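Local coordinates for protein peptidoglycan glycosyltransferase (Atopobium parvulum, PDB 4OVD) that belongs to the penicillin-binding proteins, pairing a dimerisation-domain region with a penicillin-binding transpeptidase-type domain, at residues V69-V74 and T150-P155; T470-G475 and Y485-K490. All blocks are in the same frame, centred on the assembly; numbering follows the deposited sequence.

Overall arrangement
Contact 1 and contact 2 follow one another along the chain, the first closing before the second opens. Their centres lie about 42 Å apart and their nearest atoms about 24 Å, on opposite sides of the chain's centre, so neither touches the other. Contact 1 pairs strands 69-74 and 151-153 at one edge of a mixed sheet, in the dimerisation-domain part of the chain. Contact 2 sets helix 458-474 against strand 487-495, an outermost strand of the five-stranded antiparallel sheet, in the transpeptidase-type domain. The two share no sheet or helix. The separation reflects a modular protein, with a peripheral strand pair in one part and the sheet-and-helix body in the other.

Contact 1: V69-V74 and T150-P155; sequences VLAMSV and TKRVYP
Met72, modelled as selenomethionine, pairs with Val153 in an antiparallel beta ladder at the edge of a mixed sheet, where strand 151-153 is outermost. Met72 N reaches Val153 O at 3.2 Å, Val153 N returns to Met72 O, and a second reciprocal pair joins Val74 to Lys151. Between them Ser73 and Arg152 form a non-hydrogen-bonded pair, their CA atoms 4.4 Å apart.

The face carrying Ser73 and Arg152 is the tight, buried one. The Arg152 chain bends at chi2 (-62°) and again at chi3, which brings its guanidinium back to the neighbouring strand with Ser73 N at its edge, in plane. Ala71 CB lies 3.8 Å above one guanidinium face, offset toward the rim. A salt bridge from NE to Glu178 and a hydrogen bond from NH2 to Gly60 O fix the group's rotation. Ala71 CB also meets Tyr154 CE1 at 3.7 Å.

Met72, Val74, Lys151 and Val153 make the looser face, all at least partly exposed. Val74 CB comes no nearer than 4.2 Å to Val153 CG2, and the selenium of Met72 lies 4.3 Å from Val153 CB. At the far end the bent Met72 chain sets CE 3.9 Å from Pro155 CG.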
# COMPACT_ATOMS: atom_id res chain seq x y z
N VAL A 69 -15.16 15.26 -13.32
CA VAL A 69 -15.17 14.28 -14.40
C VAL A 69 -13.70 13.97 -14.68
O VAL A 69 -12.89 14.90 -14.90
CB VAL A 69 -15.92 14.78 -15.68
CG1 VAL A 69 -15.76 13.81 -16.85
CG2 VAL A 69 -17.40 14.99 -15.37
N LEU A 70 -13.36 12.68 -14.62
CA LEU A 70 -11.99 12.29 -14.84
C LEU A 70 -11.91 11.76 -16.22
O LEU A 70 -10.97 12.03 -16.93
CB LEU A 70 -11.54 11.27 -13.80
CG LEU A 70 -11.62 11.67 -12.34
CD1 LEU A 70 -11.06 10.56 -11.46
CD2 LEU A 70 -10.88 12.99 -12.07
N ALA A 71 -12.95 11.02 -16.63
CA ALA A 71 -13.02 10.48 -17.97
C ALA A 71 -14.44 10.44 -18.49
O ALA A 71 -15.38 10.03 -17.80
CB ALA A 71 -12.42 9.09 -17.99
N MSE A 72 -14.60 10.78 -19.75
CA MSE A 72 -15.91 10.81 -20.38
C MSE A 72 -15.71 10.55 -21.82
O MSE A 72 -14.66 10.91 -22.37
CB MSE A 72 -16.53 12.18 -20.26
CG MSE A 72 -15.45 13.26 -20.43
SE MSE A 72 -16.05 14.71 -21.61
CE MSE A 72 -15.12 16.15 -20.62
N SER A 73 -16.72 9.93 -22.42
CA SER A 73 -16.71 9.54 -23.84
C SER A 73 -17.49 10.54 -24.64
O SER A 73 -18.55 11.00 -24.24
CB SER A 73 -17.20 8.10 -24.08
OG SER A 73 -16.20 7.14 -23.73
N VAL A 74 -16.96 10.77 -25.83
CA VAL A 74 -17.37 11.79 -26.75
C VAL A 74 -17.38 11.23 -28.17
O VAL A 74 -16.61 10.34 -28.48
CB VAL A 74 -16.36 12.94 -26.53
CG1 VAL A 74 -16.04 13.69 -27.80
CG2 VAL A 74 -16.85 13.83 -25.41
N THR A 150 -15.93 6.98 -31.00
CA THR A 150 -16.04 7.68 -29.72
C THR A 150 -14.64 7.72 -29.14
O THR A 150 -13.82 6.86 -29.43
CB THR A 150 -16.93 6.95 -28.67
OG1 THR A 150 -16.31 5.73 -28.27
CG2 THR A 150 -18.35 6.62 -29.21
N LYS A 151 -14.34 8.70 -28.33
CA LYS A 151 -13.04 8.66 -27.65
C LYS A 151 -13.21 9.20 -26.28
O LYS A 151 -14.13 9.98 -26.04
CB LYS A 151 -11.99 9.49 -28.38
CG LYS A 151 -12.29 10.98 -28.55
CD LYS A 151 -10.96 11.71 -28.68
CE LYS A 151 -11.08 13.21 -28.94
NZ LYS A 151 -11.78 13.46 -30.23
N ARG A 152 -12.35 8.77 -25.37
CA ARG A 152 -12.32 9.31 -24.05
C ARG A 152 -11.54 10.59 -24.05
O ARG A 152 -10.56 10.74 -24.77
CB ARG A 152 -11.53 8.43 -23.08
CG ARG A 152 -12.23 7.24 -22.55
CD ARG A 152 -13.44 7.64 -21.76
NE ARG A 152 -13.64 6.68 -20.71
CZ ARG A 152 -14.76 6.53 -20.04
NH1 ARG A 152 -14.81 5.62 -19.09
NH2 ARG A 152 -15.85 7.24 -20.36
N VAL A 153 -11.96 11.46 -23.17
CA VAL A 153 -11.31 12.70 -22.95
C VAL A 153 -11.04 12.70 -21.45
O VAL A 153 -11.95 12.31 -20.66
CB VAL A 153 -12.22 13.90 -23.28
CG1 VAL A 153 -11.44 15.19 -23.06
CG2 VAL A 153 -12.73 13.83 -24.71
N TYR A 154 -9.81 13.05 -21.11
CA TYR A 154 -9.31 13.13 -19.76
C TYR A 154 -9.00 14.56 -19.49
O TYR A 154 -7.99 15.09 -19.91
CB TYR A 154 -8.05 12.31 -19.59
CG TYR A 154 -8.24 10.89 -19.94
CD1 TYR A 154 -8.82 10.03 -19.05
CD2 TYR A 154 -7.85 10.40 -21.14
CE1 TYR A 154 -9.02 8.73 -19.37
CE2 TYR A 154 -8.03 9.11 -21.46
CZ TYR A 154 -8.61 8.28 -20.57
OH TYR A 154 -8.80 6.99 -20.88
N PRO A 155 -10.01 15.20 -18.75
CA PRO A 155 -9.79 16.63 -18.58
C PRO A 155 -8.61 17.08 -17.78
O PRO A 155 -8.22 18.23 -17.95
CB PRO A 155 -11.03 17.08 -17.83
CG PRO A 155 -12.07 16.17 -18.26
CD PRO A 155 -11.39 14.89 -18.14
O HOH W 1 -14.85 6.00 -25.41

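Contact 2: T470-G475 and Y485-K490; sequences TVVKEG and YTVAGK
Val472 overlaps Val487 at about a right angle, its CG2 methyl 4.0 Å from Val487 CG1. The same side chain also bears on the strand backbone: Val472 CB sits 3.4 Å from Val487 O, and CG2 reaches on to Gly489 N at 3.6 Å. With CG1 anti to the backbone N (chi1 173°), both methyls of Val472 are turned to the strand, CG1 and CG2 each close to the carbonyl of Val487. One residue earlier, Val471 does the same to the next carbonyl on that side, its CB 3.2 Å from Gly489 O and CG1 nearly as near. Two branched side chains thus seat on alternate carbonyls of a strand running at 100° to the helix. The axes of the two short segments come within 6.6 Å, a close spacing for a helix on a strand, in keeping with both valines resting on backbone carbonyls, while Val472 CG2 also packs beside the bare backbone of Gly489.

This is the helix-against-sheet packing of the penicillin-binding transpeptidase-type fold, in which helix 458-474 lies on strand 487-495 at the edge of the antiparallel sheet. Strand 510-518 is hydrogen-bonded alongside, and its Phe514 touches Val472. Val487 meets Phe546 of helix 542-556. Lys490 begins the sequence Lys-Thr-Gly, the KTG motif of this family, and its NZ is hydrogen-bonded to Ser351 OG; a calcium ion is bound close to its side chain. Val471 CG2 meets the aliphatic part of that chain, 4.2 Å from Lys490 CD.

Toward Thr486 the contact becomes polar and water-mediated. Lys473, an exposed residue, reaches across to the start of the strand, and its NZ donates to a water that also accepts the N-H of Val487, with Val487 N 2.9 Å from the water oxygen.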
# COMPACT_ATOMS: atom_id res chain seq x y z
N THR A 470 5.43 6.00 19.39
CA THR A 470 6.78 6.11 19.96
C THR A 470 7.78 6.15 18.84
O THR A 470 8.74 6.89 18.92
CB THR A 470 7.08 4.89 20.85
OG1 THR A 470 6.26 4.97 22.01
CG2 THR A 470 8.48 4.87 21.35
N VAL A 471 7.52 5.40 17.79
CA VAL A 471 8.43 5.38 16.63
C VAL A 471 8.61 6.78 16.06
O VAL A 471 9.69 7.17 15.67
CB VAL A 471 7.95 4.44 15.48
CG1 VAL A 471 8.82 4.61 14.19
CG2 VAL A 471 8.03 2.97 15.95
N VAL A 472 7.52 7.51 15.98
CA VAL A 472 7.51 8.79 15.37
C VAL A 472 7.91 9.85 16.36
O VAL A 472 8.52 10.83 15.99
CB VAL A 472 6.13 9.10 14.75
CG1 VAL A 472 6.06 10.50 14.26
CG2 VAL A 472 5.89 8.20 13.55
N LYS A 473 7.52 9.71 17.60
CA LYS A 473 7.91 10.72 18.56
C LYS A 473 9.32 10.60 19.05
O LYS A 473 10.01 11.63 19.31
CB LYS A 473 6.96 10.68 19.77
CG LYS A 473 5.63 11.40 19.52
CD LYS A 473 4.86 11.57 20.83
CE LYS A 473 3.66 12.52 20.69
NZ LYS A 473 2.66 12.13 19.65
N GLU A 474 9.75 9.35 19.25
CA GLU A 474 11.02 9.09 19.86
C GLU A 474 11.96 8.26 19.10
O GLU A 474 13.03 8.01 19.61
CB GLU A 474 10.75 8.37 21.22
CG GLU A 474 9.89 9.27 22.10
CD GLU A 474 9.35 8.68 23.39
OE1 GLU A 474 9.40 7.43 23.69
OE2 GLU A 474 8.82 9.56 24.11
N GLY A 475 11.61 7.84 17.88
CA GLY A 475 12.49 6.96 17.15
C GLY A 475 12.81 7.35 15.74
O GLY A 475 12.90 8.52 15.40
N TYR A 485 -0.56 17.40 14.65
CA TYR A 485 -1.25 16.13 14.47
C TYR A 485 -0.58 15.01 15.20
O TYR A 485 0.55 15.12 15.59
CB TYR A 485 -1.27 15.78 12.98
CG TYR A 485 -2.04 16.74 12.11
CD1 TYR A 485 -1.46 17.89 11.58
CD2 TYR A 485 -3.36 16.47 11.77
CE1 TYR A 485 -2.19 18.75 10.77
CE2 TYR A 485 -4.08 17.30 10.98
CZ TYR A 485 -3.50 18.44 10.49
OH TYR A 485 -4.27 19.21 9.70
N THR A 486 -1.26 13.90 15.38
CA THR A 486 -0.64 12.72 15.99
C THR A 486 -0.34 11.81 14.83
O THR A 486 -1.16 11.70 13.97
CB THR A 486 -1.58 11.98 16.94
OG1 THR A 486 -1.85 12.80 18.07
CG2 THR A 486 -0.94 10.70 17.41
N VAL A 487 0.86 11.27 14.75
CA VAL A 487 1.26 10.35 13.67
C VAL A 487 1.82 9.10 14.31
O VAL A 487 2.71 9.17 15.15
CB VAL A 487 2.32 10.99 12.76
CG1 VAL A 487 2.86 10.02 11.69
CG2 VAL A 487 1.73 12.21 12.13
N ALA A 488 1.21 7.96 14.00
CA ALA A 488 1.70 6.68 14.45
C ALA A 488 2.25 6.04 13.16
O ALA A 488 1.57 6.00 12.15
CB ALA A 488 0.55 5.87 14.97
N GLY A 489 3.49 5.61 13.15
CA GLY A 489 3.99 5.03 11.97
C GLY A 489 5.22 4.18 12.15
O GLY A 489 5.69 3.98 13.25
N LYS A 490 5.77 3.72 11.02
CA LYS A 490 6.92 2.88 11.02
C LYS A 490 7.73 3.03 9.72
O LYS A 490 7.14 3.08 8.65
CB LYS A 490 6.48 1.41 11.14
CG LYS A 490 7.66 0.47 11.20
CD LYS A 490 8.38 0.53 12.53
CE LYS A 490 9.55 -0.47 12.65
NZ LYS A 490 10.67 0.05 11.84
O HOH W 2 3.16 11.60 16.55